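Local atomic coordinates of uncharacterized protein lp_2219 (Lactobacillus plantarum, PDB entry 3HFQ), a protein that is of unknown function but folds as a seven-bladed beta-propeller of the lactonase family, consistent with hydrolysis of a sugar lactone. Residues 39-44 against 55-59; 186-191 against 203-208; 278-284 against 321-327. The protein carries 1 engineered substitution. All coordinates share one frame; numbering follows the deposited sequence.

Contact 1. Residues 39-44 against 55-59; sequences TQNPTY and SVDKE
The carbonyl oxygen of V56 shows how a buried acceptor can be served jointly by a loop and a water: P42 CA approaches V56 O at 3.2 Å in a CA-H...O contact, and a water donates to the same oxygen. The setting is a beta-propeller, where the connection after strand 29-38 of one blade runs over strand 52-59 of the next before entering strand 45-47. That water also bonds T39 OG1 and S55 OG, each 2.7 Å from it, and S55 OG has W68 NE1 as a further partner. P42 sits at the centre of an inverse gamma turn, closed by a weak bond from T43 N to N41 O, and this kink wraps the chain round V56. One methyl, V56 CG1, anti to the backbone N (chi1 169°), lies 3.3 Å from N41 O; the other, CG2, meets the Y44 backbone at N and the Y44 side chain at CB. Two backbone bonds flank the turn: V56 N bonds Y44 O (3.1 Å) and K58 N bonds Q40 O (3.2 Å). Farther out, N41 and K58 run side by side, with the amide oxygen of N41 taken by T11 N. A second water joins T39 OG1 to E59, donating to E59 OE2 at 3.1 Å.

Contact 2. Residues 186-191 against 203-208; sequences GFGPRH and LAGELS. With PO4 (phosphate ion), chain C.
F187 sets its ring obliquely against the backbone of G205, with F187 CE1 3.4 Å from G205 CA, a closeness that only a glycine permits because a CB there would strike the ring. L203 CD2 packs against the same CE1 corner at 3.7 Å, and P189 CB lies at the ring edge, in its plane. The ring swings back to the neighbouring strand because CG stands opposite the main-chain N across the first side-chain bond (chi1 -177°). An alanine at F187 would take away the whole ring and is likely to open a gap beside G205 and leave L203 CD2 without its aromatic neighbour. The backbones here form an antiparallel pairing: P189 and G205 are a non-hydrogen-bonded pair, followed by bonds from R190 N to A204 O and from A204 N to H191 O, the latter 2.8 Å.

Nearer the phosphate, R190 is extended from CG to NE. Its NE donates to phosphate O2 at 2.8 Å and also forms a salt bridge with E206 OE1 at 3.1 Å, both acceptors lying at the guanidinium edge; NH2 adds a second bond to O2. The E206 carboxylate is turned 46° from the guanidinium and is also salt-bridged to R259; its OE1 lies 2.6 Å from phosphate O3. R190 NH1 stands over the centre of the H191 ring, 3.4 Å above its plane, and has a weak bond to A243 O. H144 and R259 complete the grip on the phosphate. That ion probably came from the crystallisation liquor, but this pocket of R190, R259, H144 and E206, at the open end of the hairpin 189-194/200-205 of a propeller blade, is consistent with an anion-binding site and compatible with the phosphorylated substrates of related propeller lactonases, though no activity is established.

Contact 3. Residues 278-284 against 321-327; sequences IQQISTE and KLSLLQK
Q279 pairs its side-chain amide with the backbone of L322: L322 N donates to Q279 OE1 at 2.7 Å, in the carbonyl plane and on a lone pair, while Q279 NE2 returns a 2.9 Å bond to L322 O. Both bonds are nearly straight at hydrogen, and together they fix the rotation of the amide. The side chain spans the gap because it is stretched throughout (chi1 176°, chi2 179°). Beside it, I281 CD1 rests 3.7 Å from L322 O, and the I281 and L322 side chains cross at about a right angle. K321 lays its CE 3.5 Å from I278 O. At the far end E284 and K327 make a long salt bridge, OE1 to NZ 4.0 Å, bridged by two waters, the second held weakly by NZ, while their CB atoms pack at 3.9 Å.

Behind this first shell, a classic beta bulge sets I278 and Q279 together opposite V266, and an ST turn, E284 N to S282 OG, positions the glutamate. The strands 275-282 and 322-330 are the outer edges of adjacent blades; their segments 278-282 and 322-327 run nearly parallel (16°), the axes coming within 8.3 Å, and are backed respectively by strands 263-269 and 309-315.

Followed from the N terminus, the three contacts come in series, each closing its own loop before the next opens, so none nest or cross. Contact 1 closes a short loop where the chain passes from one blade to the next; contact 2 closes an equally local one, the inner hairpin 189-194/200-205 of a later blade. Contact 3 spans more chain, bringing the outer strand of one blade against the outer strand of the blade that follows. Contacts 1 and 2 meet lightly, Y44 OH lying 4.0 Å from H191 CE1, and both of these rings also meet Y90. Contact 3 stays on the rim, its nearest atoms about 11 Å from contact 2 and about 15 Å from contact 1.

Contact 1. Residues 39-44 against 55-59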
loop_
_atom_site.group_PDB
_atom_site.type_symbol
_atom_site.label_atom_id
_atom_site.label_comp_id
_atom_site.label_asym_id
_atom_site.label_seq_id
_atom_site.Cartn_x
_atom_site.Cartn_y
_atom_site.Cartn_z
ATOM N N THR A 39 8.840 -14.591 -10.335
ATOM C CA THR A 39 7.387 -14.707 -10.353
ATOM C C THR A 39 6.796 -13.607 -11.243
ATOM O O THR A 39 7.495 -12.666 -11.616
ATOM C CB THR A 39 6.820 -14.610 -8.910
ATOM O OG1 THR A 39 5.396 -14.763 -8.933
ATOM C CG2 THR A 39 7.187 -13.274 -8.279
ATOM N N GLN A 40 5.519 -13.727 -11.594
ATOM C CA GLN A 40 4.883 -12.743 -12.466
ATOM C C GLN A 40 3.990 -11.722 -11.766
ATOM O O GLN A 40 3.150 -12.079 -10.944
ATOM C CB GLN A 40 4.072 -13.453 -13.555
ATOM C CG GLN A 40 4.921 -14.179 -14.590
ATOM C CD GLN A 40 5.806 -13.232 -15.377
ATOM O OE1 GLN A 40 5.317 -12.344 -16.080
ATOM N NE2 GLN A 40 7.117 -13.413 -15.260
ATOM N N ASN A 41 4.189 -10.453 -12.120
ATOM C CA ASN A 41 3.427 -9.319 -11.591
ATOM C C ASN A 41 3.214 -9.255 -10.080
ATOM O O ASN A 41 2.085 -9.116 -9.605
ATOM C CB ASN A 41 2.071 -9.230 -12.302
ATOM C CG ASN A 41 2.130 -8.419 -13.593
ATOM O OD1 ASN A 41 3.205 -8.148 -14.138
ATOM N ND2 ASN A 41 0.962 -8.033 -14.092
ATOM N N PRO A 42 4.300 -9.346 -9.297
ATOM C CA PRO A 42 4.176 -9.284 -7.836
ATOM C C PRO A 42 4.121 -7.809 -7.443
ATOM O O PRO A 42 5.042 -7.290 -6.810
ATOM C CB PRO A 42 5.452 -9.964 -7.366
ATOM C CG PRO A 42 6.454 -9.478 -8.392
ATOM C CD PRO A 42 5.691 -9.638 -9.699
ATOM N N THR A 43 3.026 -7.147 -7.818
ATOM C CA THR A 43 2.851 -5.713 -7.576
ATOM C C THR A 43 2.651 -5.255 -6.136
ATOM O O THR A 43 2.716 -4.057 -5.859
ATOM C CB THR A 43 1.705 -5.150 -8.439
ATOM O OG1 THR A 43 0.456 -5.683 -7.988
ATOM C CG2 THR A 43 1.911 -5.533 -9.900
ATOM N N TYR A 44 2.368 -6.181 -5.226
ATOM C CA TYR A 44 2.242 -5.819 -3.820
ATOM C C TYR A 44 2.697 -6.993 -2.967
ATOM O O TYR A 44 2.505 -8.152 -3.339
ATOM C CB TYR A 44 0.818 -5.402 -3.442
ATOM C CG TYR A 44 0.825 -4.282 -2.416
ATOM C CD1 TYR A 44 1.057 -2.962 -2.802
ATOM C CD2 TYR A 44 0.662 -4.548 -1.057
ATOM C CE1 TYR A 44 1.133 -1.929 -1.858
ATOM C CE2 TYR A 44 0.736 -3.526 -0.104
ATOM C CZ TYR A 44 0.969 -2.222 -0.512
ATOM O OH TYR A 44 1.035 -1.213 0.425
ATOM N N SER A 55 2.664 -12.544 -1.996
ATOM C CA SER A 55 2.728 -11.616 -3.111
ATOM C C SER A 55 1.629 -11.770 -4.140
ATOM O O SER A 55 1.104 -12.862 -4.354
ATOM C CB SER A 55 4.070 -11.777 -3.826
ATOM O OG SER A 55 4.197 -13.100 -4.335
ATOM N N VAL A 56 1.293 -10.655 -4.777
ATOM C CA VAL A 56 0.303 -10.652 -5.841
ATOM C C VAL A 56 0.923 -11.607 -6.851
ATOM O O VAL A 56 2.145 -11.619 -7.020
ATOM C CB VAL A 56 0.168 -9.248 -6.450
ATOM C CG1 VAL A 56 -0.661 -9.302 -7.731
ATOM C CG2 VAL A 56 -0.487 -8.320 -5.433
ATOM N N ASP A 57 0.098 -12.399 -7.524
ATOM C CA ASP A 57 0.634 -13.377 -8.451
ATOM C C ASP A 57 -0.217 -13.580 -9.701
ATOM O O ASP A 57 -1.446 -13.585 -9.640
ATOM C CB ASP A 57 0.813 -14.695 -7.686
ATOM C CG ASP A 57 1.283 -15.833 -8.559
ATOM O OD1 ASP A 57 2.149 -15.609 -9.430
ATOM O OD2 ASP A 57 0.793 -16.963 -8.353
ATOM N N LYS A 58 0.455 -13.727 -10.838
ATOM C CA LYS A 58 -0.226 -13.958 -12.103
ATOM C C LYS A 58 0.280 -15.262 -12.679
ATOM O O LYS A 58 1.482 -15.454 -12.865
ATOM C CB LYS A 58 0.043 -12.822 -13.093
ATOM C CG LYS A 58 -0.690 -12.973 -14.426
ATOM C CD LYS A 58 -0.537 -11.726 -15.291
ATOM C CE LYS A 58 -1.393 -11.807 -16.552
ATOM N NZ LYS A 58 -1.311 -10.564 -17.371
ATOM N N GLU A 59 -0.647 -16.164 -12.953
ATOM C CA GLU A 59 -0.299 -17.451 -13.512
ATOM C C GLU A 59 -1.192 -17.571 -14.742
ATOM O O GLU A 59 -2.310 -18.080 -14.668
ATOM C CB GLU A 59 -0.586 -18.541 -12.467
ATOM C CG GLU A 59 0.119 -18.350 -11.094
ATOM C CD GLU A 59 1.542 -18.905 -11.052
ATOM O OE1 GLU A 59 1.887 -19.707 -11.945
ATOM O OE2 GLU A 59 2.310 -18.561 -10.120
HETATM O O HOH W 1 4.007 -13.560 -6.941
HETATM O O HOH W 2 5.124 -17.607 -9.113
HETATM O O HOH W 3 3.949 -16.093 -11.294
#

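Contact 2. Residues 186-191 against 203-208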
loop_
_atom_site.group_PDB
_atom_site.type_symbol
_atom_site.label_atom_id
_atom_site.label_comp_id
_atom_site.label_asym_id
_atom_site.label_seq_id
_atom_site.Cartn_x
_atom_site.Cartn_y
_atom_site.Cartn_z
ATOM N N GLY A 186 -16.197 11.104 -7.397
ATOM C CA GLY A 186 -14.946 11.392 -8.082
ATOM C C GLY A 186 -13.718 11.468 -7.189
ATOM O O GLY A 186 -12.608 11.715 -7.669
ATOM N N PHE A 187 -13.908 11.265 -5.892
ATOM C CA PHE A 187 -12.798 11.312 -4.946
ATOM C C PHE A 187 -11.781 10.228 -5.293
ATOM O O PHE A 187 -10.574 10.470 -5.265
ATOM C CB PHE A 187 -13.315 11.119 -3.514
ATOM C CG PHE A 187 -12.244 11.227 -2.456
ATOM C CD1 PHE A 187 -11.620 10.088 -1.955
ATOM C CD2 PHE A 187 -11.857 12.472 -1.963
ATOM C CE1 PHE A 187 -10.626 10.185 -0.976
ATOM C CE2 PHE A 187 -10.866 12.584 -0.990
ATOM C CZ PHE A 187 -10.248 11.437 -0.492
ATOM N N GLY A 188 -12.281 9.042 -5.632
ATOM C CA GLY A 188 -11.416 7.928 -5.991
ATOM C C GLY A 188 -10.505 7.470 -4.866
ATOM O O GLY A 188 -9.282 7.476 -5.025
ATOM N N PRO A 189 -11.068 7.047 -3.719
ATOM C CA PRO A 189 -10.282 6.587 -2.567
ATOM C C PRO A 189 -9.432 5.370 -2.924
ATOM O O PRO A 189 -9.891 4.478 -3.631
ATOM C CB PRO A 189 -11.353 6.275 -1.529
ATOM C CG PRO A 189 -12.489 5.768 -2.386
ATOM C CD PRO A 189 -12.505 6.775 -3.517
ATOM N N ARG A 190 -8.205 5.325 -2.418
ATOM C CA ARG A 190 -7.297 4.231 -2.755
ATOM C C ARG A 190 -6.745 3.480 -1.548
ATOM O O ARG A 190 -7.022 2.291 -1.369
ATOM C CB ARG A 190 -6.145 4.785 -3.599
ATOM C CG ARG A 190 -5.253 3.734 -4.267
ATOM C CD ARG A 190 -4.150 4.433 -5.062
ATOM N NE ARG A 190 -3.325 3.509 -5.835
ATOM C CZ ARG A 190 -2.292 2.825 -5.352
ATOM N NH1 ARG A 190 -1.936 2.949 -4.077
ATOM N NH2 ARG A 190 -1.606 2.017 -6.152
ATOM N N HIS A 191 -5.950 4.177 -0.738
ATOM C CA HIS A 191 -5.340 3.603 0.463
ATOM C C HIS A 191 -5.580 4.527 1.653
ATOM O O HIS A 191 -5.887 5.706 1.482
ATOM C CB HIS A 191 -3.817 3.466 0.309
ATOM C CG HIS A 191 -3.378 2.284 -0.511
ATOM N ND1 HIS A 191 -2.070 1.835 -0.495
ATOM C CD2 HIS A 191 -4.046 1.484 -1.358
ATOM C CE1 HIS A 191 -1.963 0.801 -1.307
ATOM N NE2 HIS A 191 -3.141 0.559 -1.848
ATOM N N LEU A 203 -7.123 9.118 4.487
ATOM C CA LEU A 203 -7.464 8.448 3.239
ATOM C C LEU A 203 -6.958 9.161 1.993
ATOM O O LEU A 203 -7.239 10.340 1.778
ATOM C CB LEU A 203 -8.988 8.311 3.171
ATOM C CG LEU A 203 -9.664 7.749 1.923
ATOM C CD1 LEU A 203 -9.441 6.245 1.833
ATOM C CD2 LEU A 203 -11.155 8.062 1.995
ATOM N N ALA A 204 -6.222 8.437 1.160
ATOM C CA ALA A 204 -5.697 9.028 -0.059
ATOM C C ALA A 204 -6.707 8.905 -1.191
ATOM O O ALA A 204 -7.247 7.827 -1.441
ATOM C CB ALA A 204 -4.385 8.357 -0.445
ATOM N N GLY A 205 -6.972 10.030 -1.849
ATOM C CA GLY A 205 -7.891 10.050 -2.969
ATOM C C GLY A 205 -7.050 10.100 -4.228
ATOM O O GLY A 205 -6.528 11.149 -4.595
ATOM N N GLU A 206 -6.912 8.957 -4.886
ATOM C CA GLU A 206 -6.103 8.871 -6.093
ATOM C C GLU A 206 -6.525 9.810 -7.214
ATOM O O GLU A 206 -5.734 10.629 -7.679
ATOM C CB GLU A 206 -6.110 7.441 -6.644
ATOM C CG GLU A 206 -5.342 7.308 -7.956
ATOM C CD GLU A 206 -5.465 5.936 -8.588
ATOM O OE1 GLU A 206 -5.206 4.934 -7.892
ATOM O OE2 GLU A 206 -5.812 5.863 -9.788
ATOM N N LEU A 207 -7.778 9.684 -7.636
ATOM C CA LEU A 207 -8.308 10.462 -8.751
ATOM C C LEU A 207 -8.437 11.970 -8.552
ATOM O O LEU A 207 -8.359 12.732 -9.519
ATOM C CB LEU A 207 -9.659 9.874 -9.171
ATOM C CG LEU A 207 -9.657 8.356 -9.394
ATOM C CD1 LEU A 207 -11.066 7.880 -9.722
ATOM C CD2 LEU A 207 -8.689 7.986 -10.519
ATOM N N SER A 208 -8.623 12.407 -7.312
ATOM C CA SER A 208 -8.775 13.830 -7.029
ATOM C C SER A 208 -7.523 14.459 -6.421
ATOM O O SER A 208 -7.501 15.659 -6.142
ATOM C CB SER A 208 -9.953 14.039 -6.079
ATOM O OG SER A 208 -9.744 13.325 -4.869
HETATM P P PO4 C . -4.078 2.258 -9.573
HETATM O O1 PO4 C . -3.683 2.707 -11.030
HETATM O O2 PO4 C . -3.083 2.898 -8.534
HETATM O O3 PO4 C . -5.550 2.726 -9.254
HETATM O O4 PO4 C . -3.996 0.686 -9.464
#

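Contact 3. Residues 278-284 against 321-327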
loop_
_atom_site.group_PDB
_atom_site.type_symbol
_atom_site.label_atom_id
_atom_site.label_comp_id
_atom_site.label_asym_id
_atom_site.label_seq_id
_atom_site.Cartn_x
_atom_site.Cartn_y
_atom_site.Cartn_z
ATOM N N ILE A 278 3.889 20.698 4.383
ATOM C CA ILE A 278 5.145 21.350 4.729
ATOM C C ILE A 278 6.265 21.098 3.725
ATOM O O ILE A 278 7.310 21.748 3.786
ATOM C CB ILE A 278 5.633 20.938 6.142
ATOM C CG1 ILE A 278 5.915 19.436 6.190
ATOM C CG2 ILE A 278 4.585 21.309 7.187
ATOM C CD1 ILE A 278 6.669 19.007 7.431
ATOM N N GLN A 279 6.058 20.162 2.801
ATOM C CA GLN A 279 7.079 19.871 1.798
ATOM C C GLN A 279 6.601 19.042 0.604
ATOM O O GLN A 279 5.745 18.170 0.731
ATOM C CB GLN A 279 8.282 19.163 2.449
ATOM C CG GLN A 279 9.364 18.729 1.447
ATOM C CD GLN A 279 10.558 18.039 2.097
ATOM O OE1 GLN A 279 10.408 17.263 3.041
ATOM N NE2 GLN A 279 11.752 18.302 1.572
ATOM N N GLN A 280 7.168 19.352 -0.559
ATOM C CA GLN A 280 6.904 18.647 -1.811
ATOM C C GLN A 280 8.307 18.348 -2.336
ATOM O O GLN A 280 9.066 19.271 -2.627
ATOM C CB GLN A 280 6.170 19.547 -2.813
ATOM C CG GLN A 280 4.681 19.755 -2.551
ATOM C CD GLN A 280 3.817 18.604 -3.039
ATOM O OE1 GLN A 280 2.585 18.685 -3.005
ATOM N NE2 GLN A 280 4.453 17.526 -3.494
ATOM N N ILE A 281 8.665 17.071 -2.442
ATOM C CA ILE A 281 9.999 16.713 -2.918
ATOM C C ILE A 281 9.950 15.676 -4.032
ATOM O O ILE A 281 9.265 14.659 -3.925
ATOM C CB ILE A 281 10.877 16.203 -1.746
ATOM C CG1 ILE A 281 12.301 15.924 -2.234
ATOM C CG2 ILE A 281 10.247 14.962 -1.121
ATOM C CD1 ILE A 281 13.303 15.738 -1.112
ATOM N N SER A 282 10.672 15.948 -5.114
ATOM C CA SER A 282 10.701 15.049 -6.257
ATOM C C SER A 282 11.161 13.647 -5.877
ATOM O O SER A 282 12.010 13.482 -5.000
ATOM C CB SER A 282 11.633 15.607 -7.338
ATOM O OG SER A 282 11.783 14.686 -8.405
ATOM N N THR A 283 10.597 12.643 -6.544
ATOM C CA THR A 283 10.973 11.257 -6.300
ATOM C C THR A 283 12.111 10.847 -7.242
ATOM O O THR A 283 12.556 9.701 -7.231
ATOM C CB THR A 283 9.773 10.304 -6.492
ATOM O OG1 THR A 283 9.251 10.432 -7.821
ATOM C CG2 THR A 283 8.674 10.634 -5.484
ATOM N N GLU A 284 12.583 11.800 -8.044
ATOM C CA GLU A 284 13.678 11.569 -8.990
ATOM C C GLU A 284 13.387 10.438 -9.977
ATOM O O GLU A 284 14.270 9.642 -10.318
ATOM C CB GLU A 284 14.974 11.261 -8.237
ATOM C CG GLU A 284 15.439 12.352 -7.276
ATOM C CD GLU A 284 15.599 13.711 -7.941
ATOM O OE1 GLU A 284 15.921 13.762 -9.150
ATOM O OE2 GLU A 284 15.417 14.732 -7.249
ATOM N N LYS A 321 10.838 16.474 7.634
ATOM C CA LYS A 321 11.210 16.783 6.258
ATOM C C LYS A 321 12.250 15.836 5.663
ATOM O O LYS A 321 13.009 15.183 6.381
ATOM C CB LYS A 321 11.670 18.239 6.151
ATOM C CG LYS A 321 10.538 19.224 6.440
ATOM C CD LYS A 321 10.918 20.659 6.115
ATOM C CE LYS A 321 9.725 21.587 6.311
ATOM N NZ LYS A 321 10.052 23.006 5.985
ATOM N N LEU A 322 12.274 15.774 4.336
ATOM C CA LEU A 322 13.183 14.884 3.623
ATOM C C LEU A 322 14.232 15.611 2.785
ATOM O O LEU A 322 14.054 16.768 2.404
ATOM C CB LEU A 322 12.367 13.965 2.704
ATOM C CG LEU A 322 11.120 13.297 3.301
ATOM C CD1 LEU A 322 10.356 12.559 2.200
ATOM C CD2 LEU A 322 11.519 12.346 4.419
ATOM N N SER A 323 15.328 14.916 2.505
ATOM C CA SER A 323 16.396 15.460 1.676
ATOM C C SER A 323 17.030 14.300 0.919
ATOM O O SER A 323 17.270 13.228 1.482
ATOM C CB SER A 323 17.443 16.196 2.525
ATOM O OG SER A 323 18.139 15.315 3.387
ATOM N N LEU A 324 17.282 14.521 -0.367
ATOM C CA LEU A 324 17.865 13.505 -1.233
ATOM C C LEU A 324 19.239 13.001 -0.797
ATOM O O LEU A 324 20.110 13.783 -0.422
ATOM C CB LEU A 324 17.960 14.048 -2.663
ATOM C CG LEU A 324 18.540 13.131 -3.743
ATOM C CD1 LEU A 324 17.677 11.886 -3.873
ATOM C CD2 LEU A 324 18.602 13.875 -5.070
ATOM N N LEU A 325 19.424 11.683 -0.858
ATOM C CA LEU A 325 20.701 11.064 -0.512
ATOM C C LEU A 325 21.250 10.326 -1.725
ATOM O O LEU A 325 22.420 10.472 -2.080
ATOM C CB LEU A 325 20.540 10.073 0.647
ATOM C CG LEU A 325 20.444 10.648 2.062
ATOM C CD1 LEU A 325 20.247 9.506 3.053
ATOM C CD2 LEU A 325 21.721 11.427 2.394
ATOM N N GLN A 326 20.400 9.531 -2.364
ATOM C CA GLN A 326 20.830 8.773 -3.533
ATOM C C GLN A 326 19.657 8.508 -4.466
ATOM O O GLN A 326 18.532 8.276 -4.020
ATOM C CB GLN A 326 21.459 7.448 -3.095
ATOM C CG GLN A 326 22.009 6.591 -4.234
ATOM C CD GLN A 326 22.574 5.272 -3.739
ATOM O OE1 GLN A 326 22.403 4.910 -2.574
ATOM N NE2 GLN A 326 23.242 4.541 -4.627
ATOM N N LYS A 327 19.928 8.557 -5.763
ATOM C CA LYS A 327 18.899 8.312 -6.763
ATOM C C LYS A 327 19.426 7.354 -7.817
ATOM O O LYS A 327 20.591 6.955 -7.795
ATOM C CB LYS A 327 18.477 9.622 -7.437
ATOM C CG LYS A 327 19.574 10.296 -8.266
ATOM C CD LYS A 327 19.046 11.541 -8.981
ATOM C CE LYS A 327 20.130 12.213 -9.824
ATOM N NZ LYS A 327 19.606 13.398 -10.564
HETATM O O HOH W 4 16.896 12.866 -11.633
HETATM O O HOH W 5 17.603 15.788 -10.207
#